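Local coordinates for protein iron Super-Oxide Dismutase (Plasmodium knowlesi, PDB 2AWP) that probably catalyses the dismutation of superoxide radicals to hydrogen peroxide and molecular oxygen with an iron ion as cofactor, and so detoxifies them inside the cell, at residues L5-Y10 and F26-H31; G91-K96 and V183-A188; K108-N113 and L134-T139. All blocks are in the same frame, centred on the assembly; numbering follows the deposited sequence.

Contact 1: residues L5-Y10 and F26-H31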
loop_
_atom_site.group_PDB
_atom_site.type_symbol
_atom_site.label_atom_id
_atom_site.label_comp_id
_atom_site.label_asym_id
_atom_site.label_seq_id
_atom_site.Cartn_x
_atom_site.Cartn_y
_atom_site.Cartn_z
ATOM N N LEU A 5 13.268 -11.582 15.131
ATOM C CA LEU A 5 12.265 -10.535 15.423
ATOM C C LEU A 5 12.471 -9.913 16.827
ATOM O O LEU A 5 12.298 -10.586 17.838
ATOM C CB LEU A 5 10.837 -11.108 15.304
ATOM C CG LEU A 5 9.684 -10.106 15.505
ATOM C CD1 LEU A 5 9.676 -9.030 14.397
ATOM C CD2 LEU A 5 8.280 -10.805 15.628
ATOM N N PRO A 6 12.847 -8.622 16.895
ATOM C CA PRO A 6 12.972 -8.029 18.217
ATOM C C PRO A 6 11.644 -7.916 18.904
ATOM O O PRO A 6 10.629 -7.631 18.264
ATOM C CB PRO A 6 13.550 -6.635 17.935
ATOM C CG PRO A 6 14.226 -6.779 16.632
ATOM C CD PRO A 6 13.279 -7.681 15.846
ATOM N N LYS A 7 11.652 -8.154 20.210
ATOM C CA LYS A 7 10.454 -7.994 21.034
ATOM C C LYS A 7 9.943 -6.557 21.046
ATOM O O LYS A 7 10.722 -5.593 20.992
ATOM C CB LYS A 7 10.745 -8.446 22.481
ATOM C CG LYS A 7 10.943 -9.949 22.648
ATOM C CD LYS A 7 9.617 -10.663 22.434
ATOM C CE LYS A 7 9.683 -12.131 22.818
ATOM N NZ LYS A 7 8.327 -12.655 23.196
ATOM N N LEU A 8 8.622 -6.433 21.122
ATOM C CA LEU A 8 7.974 -5.196 21.567
ATOM C C LEU A 8 8.380 -4.879 23.003
ATOM O O LEU A 8 8.529 -5.781 23.831
ATOM C CB LEU A 8 6.451 -5.328 21.505
ATOM C CG LEU A 8 5.715 -5.589 20.181
ATOM C CD1 LEU A 8 4.244 -5.692 20.442
ATOM C CD2 LEU A 8 5.949 -4.511 19.114
ATOM N N LYS A 9 8.492 -3.587 23.310
ATOM C CA LYS A 9 8.901 -3.153 24.635
ATOM C C LYS A 9 7.728 -2.980 25.600
ATOM O O LYS A 9 7.874 -2.386 26.678
ATOM C CB LYS A 9 9.717 -1.859 24.493
ATOM C CG LYS A 9 11.056 -2.136 23.753
ATOM C CD LYS A 9 11.830 -0.860 23.468
ATOM C CE LYS A 9 13.277 -1.215 23.148
ATOM N NZ LYS A 9 13.364 -1.923 21.854
ATOM N N TYR A 10 6.570 -3.471 25.176
ATOM C CA TYR A 10 5.306 -3.291 25.862
ATOM C C TYR A 10 4.335 -4.383 25.399
ATOM O O TYR A 10 4.567 -5.097 24.397
ATOM C CB TYR A 10 4.693 -1.889 25.579
ATOM C CG TYR A 10 4.809 -1.419 24.133
ATOM C CD1 TYR A 10 3.998 -1.971 23.117
ATOM C CD2 TYR A 10 5.746 -0.449 23.771
ATOM C CE1 TYR A 10 4.117 -1.561 21.783
ATOM C CE2 TYR A 10 5.876 -0.031 22.445
ATOM C CZ TYR A 10 5.044 -0.585 21.457
ATOM O OH TYR A 10 5.152 -0.182 20.158
ATOM N N PHE A 26 -2.028 -8.548 14.425
ATOM C CA PHE A 26 -1.744 -8.740 12.989
ATOM C C PHE A 26 -0.438 -8.062 12.518
ATOM O O PHE A 26 0.385 -8.666 11.822
ATOM C CB PHE A 26 -2.956 -8.311 12.122
ATOM C CG PHE A 26 -4.126 -9.259 12.190
ATOM C CD1 PHE A 26 -4.170 -10.383 11.384
ATOM C CD2 PHE A 26 -5.168 -9.048 13.101
ATOM C CE1 PHE A 26 -5.246 -11.299 11.462
ATOM C CE2 PHE A 26 -6.260 -9.959 13.200
ATOM C CZ PHE A 26 -6.302 -11.088 12.367
ATOM N N HIS A 27 -0.241 -6.821 12.944
ATOM C CA HIS A 27 0.837 -5.992 12.449
ATOM C C HIS A 27 2.176 -6.550 12.920
ATOM O O HIS A 27 3.081 -6.763 12.100
ATOM C CB HIS A 27 0.621 -4.564 12.937
ATOM C CG HIS A 27 1.305 -3.512 12.115
ATOM N ND1 HIS A 27 1.071 -2.170 12.308
ATOM C CD2 HIS A 27 2.201 -3.591 11.102
ATOM C CE1 HIS A 27 1.811 -1.464 11.477
ATOM N NE2 HIS A 27 2.511 -2.301 10.750
ATOM N N TYR A 28 2.266 -6.873 14.209
ATOM C CA TYR A 28 3.515 -7.433 14.764
ATOM C C TYR A 28 3.682 -8.946 14.536
ATOM O O TYR A 28 4.699 -9.387 14.009
ATOM C CB TYR A 28 3.651 -7.090 16.255
ATOM C CG TYR A 28 4.902 -7.651 16.900
ATOM C CD1 TYR A 28 6.157 -7.111 16.604
ATOM C CD2 TYR A 28 4.830 -8.752 17.776
ATOM C CE1 TYR A 28 7.346 -7.620 17.207
ATOM C CE2 TYR A 28 5.999 -9.278 18.374
ATOM C CZ TYR A 28 7.246 -8.701 18.093
ATOM O OH TYR A 28 8.404 -9.212 18.672
ATOM N N ASN A 29 2.684 -9.734 14.924
ATOM C CA ASN A 29 2.803 -11.203 14.864
ATOM C C ASN A 29 2.592 -11.792 13.472
ATOM O O ASN A 29 3.071 -12.889 13.186
ATOM C CB ASN A 29 1.865 -11.877 15.893
ATOM C CG ASN A 29 2.324 -11.676 17.342
ATOM O OD1 ASN A 29 3.502 -11.855 17.693
ATOM N ND2 ASN A 29 1.372 -11.307 18.205
ATOM N N LYS A 30 1.907 -11.065 12.587
ATOM C CA LYS A 30 1.740 -11.531 11.209
ATOM C C LYS A 30 2.656 -10.810 10.187
ATOM O O LYS A 30 3.553 -11.420 9.619
ATOM C CB LYS A 30 0.261 -11.496 10.802
ATOM C CG LYS A 30 -0.675 -12.245 11.746
ATOM C CD LYS A 30 -0.325 -13.755 11.885
ATOM C CE LYS A 30 -0.785 -14.261 13.275
ATOM N NZ LYS A 30 -0.664 -15.748 13.430
ATOM N N HIS A 31 2.428 -9.512 9.960
ATOM C CA HIS A 31 3.255 -8.729 9.038
ATOM C C HIS A 31 4.738 -8.705 9.403
ATOM O O HIS A 31 5.578 -9.175 8.620
ATOM C CB HIS A 31 2.683 -7.289 8.844
ATOM C CG HIS A 31 1.346 -7.262 8.156
ATOM N ND1 HIS A 31 1.204 -7.435 6.791
ATOM C CD2 HIS A 31 0.089 -7.116 8.648
ATOM C CE1 HIS A 31 -0.074 -7.330 6.466
ATOM N NE2 HIS A 31 -0.772 -7.136 7.572
HETATM O O HOH W 1 7.021 -8.967 21.870
#

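Contact 2: residues G91-K96 and V183-A188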
loop_
_atom_site.group_PDB
_atom_site.type_symbol
_atom_site.label_atom_id
_atom_site.label_comp_id
_atom_site.label_asym_id
_atom_site.label_seq_id
_atom_site.Cartn_x
_atom_site.Cartn_y
_atom_site.Cartn_z
ATOM N N GLY A 91 12.938 16.886 27.158
ATOM C CA GLY A 91 14.351 16.590 26.969
ATOM C C GLY A 91 14.866 17.250 25.698
ATOM O O GLY A 91 14.279 18.188 25.195
ATOM N N GLU A 92 15.954 16.731 25.172
ATOM C CA GLU A 92 16.681 17.370 24.069
ATOM C C GLU A 92 15.843 17.641 22.810
ATOM O O GLU A 92 15.953 18.706 22.201
ATOM C CB GLU A 92 17.926 16.544 23.739
ATOM C CG GLU A 92 19.220 17.317 23.979
ATOM C CD GLU A 92 19.563 17.517 25.456
ATOM O OE1 GLU A 92 19.794 16.510 26.162
ATOM O OE2 GLU A 92 19.624 18.688 25.910
ATOM N N ILE A 93 14.982 16.681 22.462
ATOM C CA ILE A 93 14.102 16.781 21.302
ATOM C C ILE A 93 13.090 17.948 21.349
ATOM O O ILE A 93 12.740 18.523 20.328
ATOM C CB ILE A 93 13.379 15.409 21.014
ATOM C CG1 ILE A 93 12.649 15.445 19.663
ATOM C CG2 ILE A 93 12.371 15.057 22.129
ATOM C CD1 ILE A 93 13.599 15.488 18.478
ATOM N N LYS A 94 12.613 18.301 22.533
ATOM C CA LYS A 94 11.733 19.456 22.667
ATOM C C LYS A 94 12.407 20.749 22.144
ATOM O O LYS A 94 11.805 21.536 21.404
ATOM C CB LYS A 94 11.406 19.632 24.140
ATOM C CG LYS A 94 10.575 20.839 24.474
ATOM C CD LYS A 94 10.450 20.915 25.991
ATOM C CE LYS A 94 9.195 21.620 26.397
ATOM N NZ LYS A 94 7.932 20.977 25.869
ATOM N N GLU A 95 13.633 20.978 22.584
ATOM C CA GLU A 95 14.364 22.192 22.229
ATOM C C GLU A 95 14.756 22.183 20.750
ATOM O O GLU A 95 14.648 23.192 20.083
ATOM C CB GLU A 95 15.565 22.391 23.154
ATOM C CG GLU A 95 15.194 22.544 24.644
ATOM C CD GLU A 95 16.297 22.031 25.590
ATOM O OE1 GLU A 95 17.453 22.519 25.486
ATOM O OE2 GLU A 95 16.017 21.127 26.425
ATOM N N LYS A 96 15.157 21.025 20.231
ATOM C CA LYS A 96 15.506 20.848 18.817
ATOM C C LYS A 96 14.306 21.100 17.895
ATOM O O LYS A 96 14.447 21.728 16.823
ATOM C CB LYS A 96 16.074 19.432 18.562
ATOM C CG LYS A 96 16.726 19.248 17.180
ATOM C CD LYS A 96 18.084 19.894 17.080
ATOM C CE LYS A 96 18.634 19.758 15.667
ATOM N NZ LYS A 96 19.761 20.674 15.420
ATOM N N VAL A 183 3.396 8.611 20.682
ATOM C CA VAL A 183 4.760 9.064 20.342
ATOM C C VAL A 183 5.715 8.997 21.521
ATOM O O VAL A 183 5.472 9.605 22.562
ATOM C CB VAL A 183 4.804 10.542 19.824
ATOM C CG1 VAL A 183 6.246 10.906 19.400
ATOM C CG2 VAL A 183 3.894 10.733 18.691
ATOM N N ASN A 184 6.820 8.287 21.329
ATOM C CA ASN A 184 7.769 8.039 22.389
ATOM C C ASN A 184 8.949 8.990 22.272
ATOM O O ASN A 184 9.881 8.714 21.516
ATOM C CB ASN A 184 8.278 6.606 22.255
ATOM C CG ASN A 184 9.061 6.153 23.444
ATOM O OD1 ASN A 184 9.651 6.958 24.169
ATOM N ND2 ASN A 184 9.100 4.839 23.645
ATOM N N TRP A 185 8.913 10.074 23.046
ATOM C CA TRP A 185 9.974 11.092 23.034
ATOM C C TRP A 185 11.266 10.586 23.650
ATOM O O TRP A 185 12.341 11.053 23.287
ATOM C CB TRP A 185 9.499 12.352 23.749
ATOM C CG TRP A 185 8.251 12.921 23.128
ATOM C CD1 TRP A 185 6.993 13.013 23.707
ATOM C CD2 TRP A 185 8.123 13.448 21.811
ATOM N NE1 TRP A 185 6.106 13.597 22.827
ATOM C CE2 TRP A 185 6.773 13.878 21.659
ATOM C CE3 TRP A 185 9.023 13.621 20.737
ATOM C CZ2 TRP A 185 6.302 14.457 20.467
ATOM C CZ3 TRP A 185 8.554 14.205 19.557
ATOM C CH2 TRP A 185 7.206 14.627 19.440
ATOM N N ASN A 186 11.175 9.612 24.559
ATOM C CA ASN A 186 12.390 9.003 25.085
ATOM C C ASN A 186 13.180 8.336 23.960
ATOM O O ASN A 186 14.406 8.479 23.890
ATOM C CB ASN A 186 12.105 8.016 26.237
ATOM C CG ASN A 186 11.317 8.651 27.353
ATOM O OD1 ASN A 186 11.641 9.748 27.797
ATOM N ND2 ASN A 186 10.244 7.988 27.787
ATOM N N PHE A 187 12.486 7.600 23.090
ATOM C CA PHE A 187 13.139 7.031 21.897
ATOM C C PHE A 187 13.744 8.109 20.998
ATOM O O PHE A 187 14.895 7.974 20.554
ATOM C CB PHE A 187 12.180 6.141 21.072
ATOM C CG PHE A 187 12.884 5.283 20.025
ATOM C CD1 PHE A 187 13.918 4.408 20.395
ATOM C CD2 PHE A 187 12.478 5.328 18.673
ATOM C CE1 PHE A 187 14.557 3.581 19.441
ATOM C CE2 PHE A 187 13.120 4.541 17.699
ATOM C CZ PHE A 187 14.173 3.659 18.088
ATOM N N ALA A 188 12.974 9.166 20.710
ATOM C CA ALA A 188 13.469 10.267 19.869
ATOM C C ALA A 188 14.790 10.847 20.443
ATOM O O ALA A 188 15.721 11.164 19.695
ATOM C CB ALA A 188 12.433 11.367 19.796
#

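Contact 3: residues K108-N113 and L134-T139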
loop_
_atom_site.group_PDB
_atom_site.type_symbol
_atom_site.label_atom_id
_atom_site.label_comp_id
_atom_site.label_asym_id
_atom_site.label_seq_id
_atom_site.Cartn_x
_atom_site.Cartn_y
_atom_site.Cartn_z
ATOM N N LYS A 108 3.861 19.157 14.567
ATOM C CA LYS A 108 2.724 18.231 14.608
ATOM C C LYS A 108 1.831 18.412 13.381
ATOM O O LYS A 108 1.398 17.423 12.744
ATOM C CB LYS A 108 1.911 18.490 15.890
ATOM C CG LYS A 108 0.719 17.572 16.071
ATOM C CD LYS A 108 0.286 17.568 17.536
ATOM C CE LYS A 108 -1.070 16.932 17.686
ATOM N NZ LYS A 108 -1.528 17.089 19.079
ATOM N N ASN A 109 1.574 19.681 13.044
ATOM C CA ASN A 109 0.798 20.037 11.859
ATOM C C ASN A 109 1.399 19.577 10.543
ATOM O O ASN A 109 0.693 18.971 9.733
ATOM C CB ASN A 109 0.463 21.525 11.828
ATOM C CG ASN A 109 -0.591 21.893 12.873
ATOM O OD1 ASN A 109 -1.298 21.021 13.382
ATOM N ND2 ASN A 109 -0.689 23.181 13.208
ATOM N N GLU A 110 2.689 19.867 10.330
ATOM C CA GLU A 110 3.359 19.445 9.107
ATOM C C GLU A 110 3.484 17.921 9.038
ATOM O O GLU A 110 3.230 17.350 8.002
ATOM C CB GLU A 110 4.741 20.083 8.974
ATOM C CG GLU A 110 4.725 21.588 9.218
ATOM C CD GLU A 110 6.128 22.211 9.248
ATOM O OE1 GLU A 110 7.085 21.606 8.654
ATOM O OE2 GLU A 110 6.235 23.291 9.897
ATOM N N PHE A 111 3.860 17.275 10.136
ATOM C CA PHE A 111 3.988 15.822 10.148
ATOM C C PHE A 111 2.674 15.139 9.833
ATOM O O PHE A 111 2.656 14.225 9.016
ATOM C CB PHE A 111 4.556 15.265 11.461
ATOM C CG PHE A 111 5.158 13.890 11.317
ATOM C CD1 PHE A 111 5.944 13.566 10.210
ATOM C CD2 PHE A 111 4.976 12.928 12.300
ATOM C CE1 PHE A 111 6.527 12.281 10.074
ATOM C CE2 PHE A 111 5.571 11.650 12.188
ATOM C CZ PHE A 111 6.345 11.334 11.080
ATOM N N SER A 112 1.584 15.607 10.452
ATOM C CA SER A 112 0.252 15.050 10.212
ATOM C C SER A 112 -0.166 15.214 8.747
ATOM O O SER A 112 -0.752 14.299 8.158
ATOM C CB SER A 112 -0.774 15.703 11.136
ATOM O OG SER A 112 -0.405 15.526 12.506
ATOM N N ASN A 113 0.158 16.373 8.167
ATOM C CA ASN A 113 -0.108 16.665 6.755
ATOM C C ASN A 113 0.623 15.705 5.818
ATOM O O ASN A 113 0.033 15.130 4.887
ATOM C CB ASN A 113 0.260 18.107 6.413
ATOM C CG ASN A 113 -0.773 19.111 6.937
ATOM O OD1 ASN A 113 -1.883 18.733 7.322
ATOM N ND2 ASN A 113 -0.389 20.400 6.979
ATOM N N LEU A 134 16.513 19.048 12.014
ATOM C CA LEU A 134 15.322 18.174 11.959
ATOM C C LEU A 134 14.434 18.540 10.783
ATOM O O LEU A 134 14.062 19.688 10.599
ATOM C CB LEU A 134 14.478 18.239 13.246
ATOM C CG LEU A 134 15.067 17.659 14.535
ATOM C CD1 LEU A 134 14.049 17.795 15.692
ATOM C CD2 LEU A 134 15.514 16.223 14.364
ATOM N N VAL A 135 14.071 17.537 9.998
ATOM C CA VAL A 135 13.103 17.740 8.951
ATOM C C VAL A 135 12.118 16.555 8.918
ATOM O O VAL A 135 12.364 15.500 9.526
ATOM C CB VAL A 135 13.794 17.943 7.576
ATOM C CG1 VAL A 135 14.751 19.206 7.596
ATOM C CG2 VAL A 135 14.525 16.671 7.123
ATOM N N ILE A 136 11.034 16.730 8.179
ATOM C CA ILE A 136 10.069 15.674 7.939
ATOM C C ILE A 136 10.285 15.139 6.529
ATOM O O ILE A 136 10.399 15.913 5.587
ATOM C CB ILE A 136 8.604 16.191 8.052
ATOM C CG1 ILE A 136 8.279 16.615 9.474
ATOM C CG2 ILE A 136 7.620 15.127 7.592
ATOM C CD1 ILE A 136 7.081 17.600 9.537
ATOM N N LEU A 137 10.344 13.818 6.405
ATOM C CA LEU A 137 10.498 13.153 5.121
ATOM C C LEU A 137 9.445 12.061 5.016
ATOM O O LEU A 137 8.927 11.596 6.024
ATOM C CB LEU A 137 11.893 12.489 5.007
ATOM C CG LEU A 137 13.155 13.380 4.993
ATOM C CD1 LEU A 137 14.402 12.495 4.852
ATOM C CD2 LEU A 137 13.111 14.446 3.876
ATOM N N GLN A 138 9.134 11.651 3.796
ATOM C CA GLN A 138 8.283 10.502 3.603
ATOM C C GLN A 138 8.990 9.539 2.678
ATOM O O GLN A 138 9.762 9.969 1.817
ATOM C CB GLN A 138 6.932 10.925 3.012
ATOM C CG GLN A 138 7.001 11.624 1.690
ATOM C CD GLN A 138 5.685 12.221 1.323
ATOM O OE1 GLN A 138 4.672 11.525 1.275
ATOM N NE2 GLN A 138 5.673 13.531 1.081
ATOM N N THR A 139 8.743 8.248 2.862
ATOM C CA THR A 139 9.291 7.255 1.931
ATOM C C THR A 139 8.215 6.306 1.502
ATOM O O THR A 139 7.177 6.177 2.168
ATOM C CB THR A 139 10.446 6.424 2.550
ATOM O OG1 THR A 139 9.970 5.767 3.738
ATOM C CG2 THR A 139 11.599 7.332 2.917
#

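Contact 1: residues L5-Y10 and F26-H31
Tyr28 is the helix residue that reaches the N-terminal loop here, and its ring meets Leu8, Leu5 and the backbone between them. Leu8 lies over one face: its CG is 3.8 Å from the ring centroid and only 5° off the normal, a CH-pi contact over the centre, while Leu8 CD2 approaches Tyr28 CD1 at 3.6 Å. Leu5 comes from the opposite direction to the Tyr28 side chain and touches its phenol end obliquely, with Leu5 CD2 3.4 Å from Tyr28 CZ. Swung opposite the backbone N, with chi1 at 179°, the tyrosine side chain runs straight out from helix 21-43 and sets its hydroxyl against the loop. There Tyr28 OH donates to Pro6 O at 2.8 Å. The oxygen lies at the ring edge, in its plane, but the donor stands 42° out of the Pro6 carbonyl plane rather than on a lone pair.

The rest of the hydroxyl's surroundings is looser. A water accepts from Leu8 N at 3.1 Å and gives Tyr28 OH a weak, 3.5 Å bond, and exposed Lys7 adds mainly its CA near that hydroxyl, its side chain starting away from the helix.

One residue before Tyr28 comes His27, which probably binds the iron, as in a close relative. Helix 62-79 backs the contact: Trp78 meets the Tyr28 ring edge-to-face and touches Leu8, and Pro6 packs on Ser75. Leu5 also packs on His32, Ala33 and Val36, farther along helix 21-43. The loop is thus fastened to the two long helices, 21-43 and 62-79, of the alpha-hairpin domain.

Contact 2: residues G91-K96 and V183-A188
Asn184 OD1 accepts from Phe187 N at 3.1 Å, a capping bond from the N-cap residue of the helix whose first turn sets Trp185 and Ala188 against Ile93. The N-H points nearly straight at the oxygen (163°), although the donor sits well above the amide plane of Asn184. Across the contact itself no hydrogen bond forms; it is a small, buried apolar meeting of two helix starts. Ile93 supplies both of its branches. Its CG2 touches Trp185 CE3 at 3.9 Å, obliquely to the indole, and its CG1 rests 4.1 Å from Ala188 CB. That second touch follows from chi1 of -170°, which carries CG1 opposite the backbone N. The Ile93 and Trp185 side chains cross at about a right angle. One face of the indole is covered by Val183 CG1, 3.6 Å above the ring plane toward its rim, and Trp185 NE1 donates to Gly87 O, so the ring is fixed by packing and by a bond at its polar end. Ile93 N bonds to Asn189 OD1, a further tie between the helices. Thus helix 92-101 leans on the start of helix 185-196, Trp185 and Ala188 also pack on Leu155 of strand 151-158, and Ile93 reaches Leu134 of strand 134-140.

Contact 3: residues K108-N113 and L134-T139
Ile136 wedges its side chain against Glu110 and Phe111, joining a helix to an edge strand, within this chain, of the three-stranded antiparallel sheet in the alpha/beta C-terminal domain of iron/manganese superoxide dismutases. The two branches of the isoleucine have separate tasks. Its CD1 pushes up to the helix backbone, 3.3 Å from Phe111 N and 3.5 Å from Glu110 CB, a snug fit. Its CG2 meets the ring of Phe111 at the edge, in the ring plane, with Ile136 CG2 3.5 Å from Phe111 CD1. This division follows from chi1 of -66°, which leaves CG1 opposite the carbonyl carbon and CG2 opposite the backbone N. Beyond its CB, Glu110 adds little to the touch: the chain is extended, and the residue lies at the exposed margin, with Phe101 of helix 92-101 also against it.

Around this shell, Phe107 and Val114 of the same helix 104-117 pack on Ile136, so the isoleucine is met by about two turns of the helix. Along its edge the strand is held by backbone hydrogen bonds of Val135 with Val127 and of Leu137 with Trp125, in strand 122-129. The Phe111 side chain comes within about 10 Å of that of Asp158, a probable iron ligand.

Farther out, on the helix side away from the strand, Ser112 OG bonds with Trp180 NE1. That same hydroxyl donates to Lys108 O at 2.6 Å while Ser112 N reaches the oxygen at 2.9 Å, and the two donors come to the Lys108 carbonyl from opposite faces of its plane.

From the N terminus, contact 1 comes first: it folds the opening loop back on helix 21-43, closing over the 15 residues between its segments, and is complete before the other two begin. Contact 2 then starts on helix 92-101 and waits 86 residues for its partner, helix 185-196. Contact 3, helix 104-117 with strand 134-140, opens and closes inside that long span. These two touch, with Lys96 CG 3.4 Å from Leu134 CD1, whereas contact 1 stays apart, its centre about 23 Å from that of contact 2. Contact 1 ties the N-terminal loop to the first long helix of the alpha-hairpin domain; contacts 2 and 3 bind the helices and sheet of the C-terminal domain.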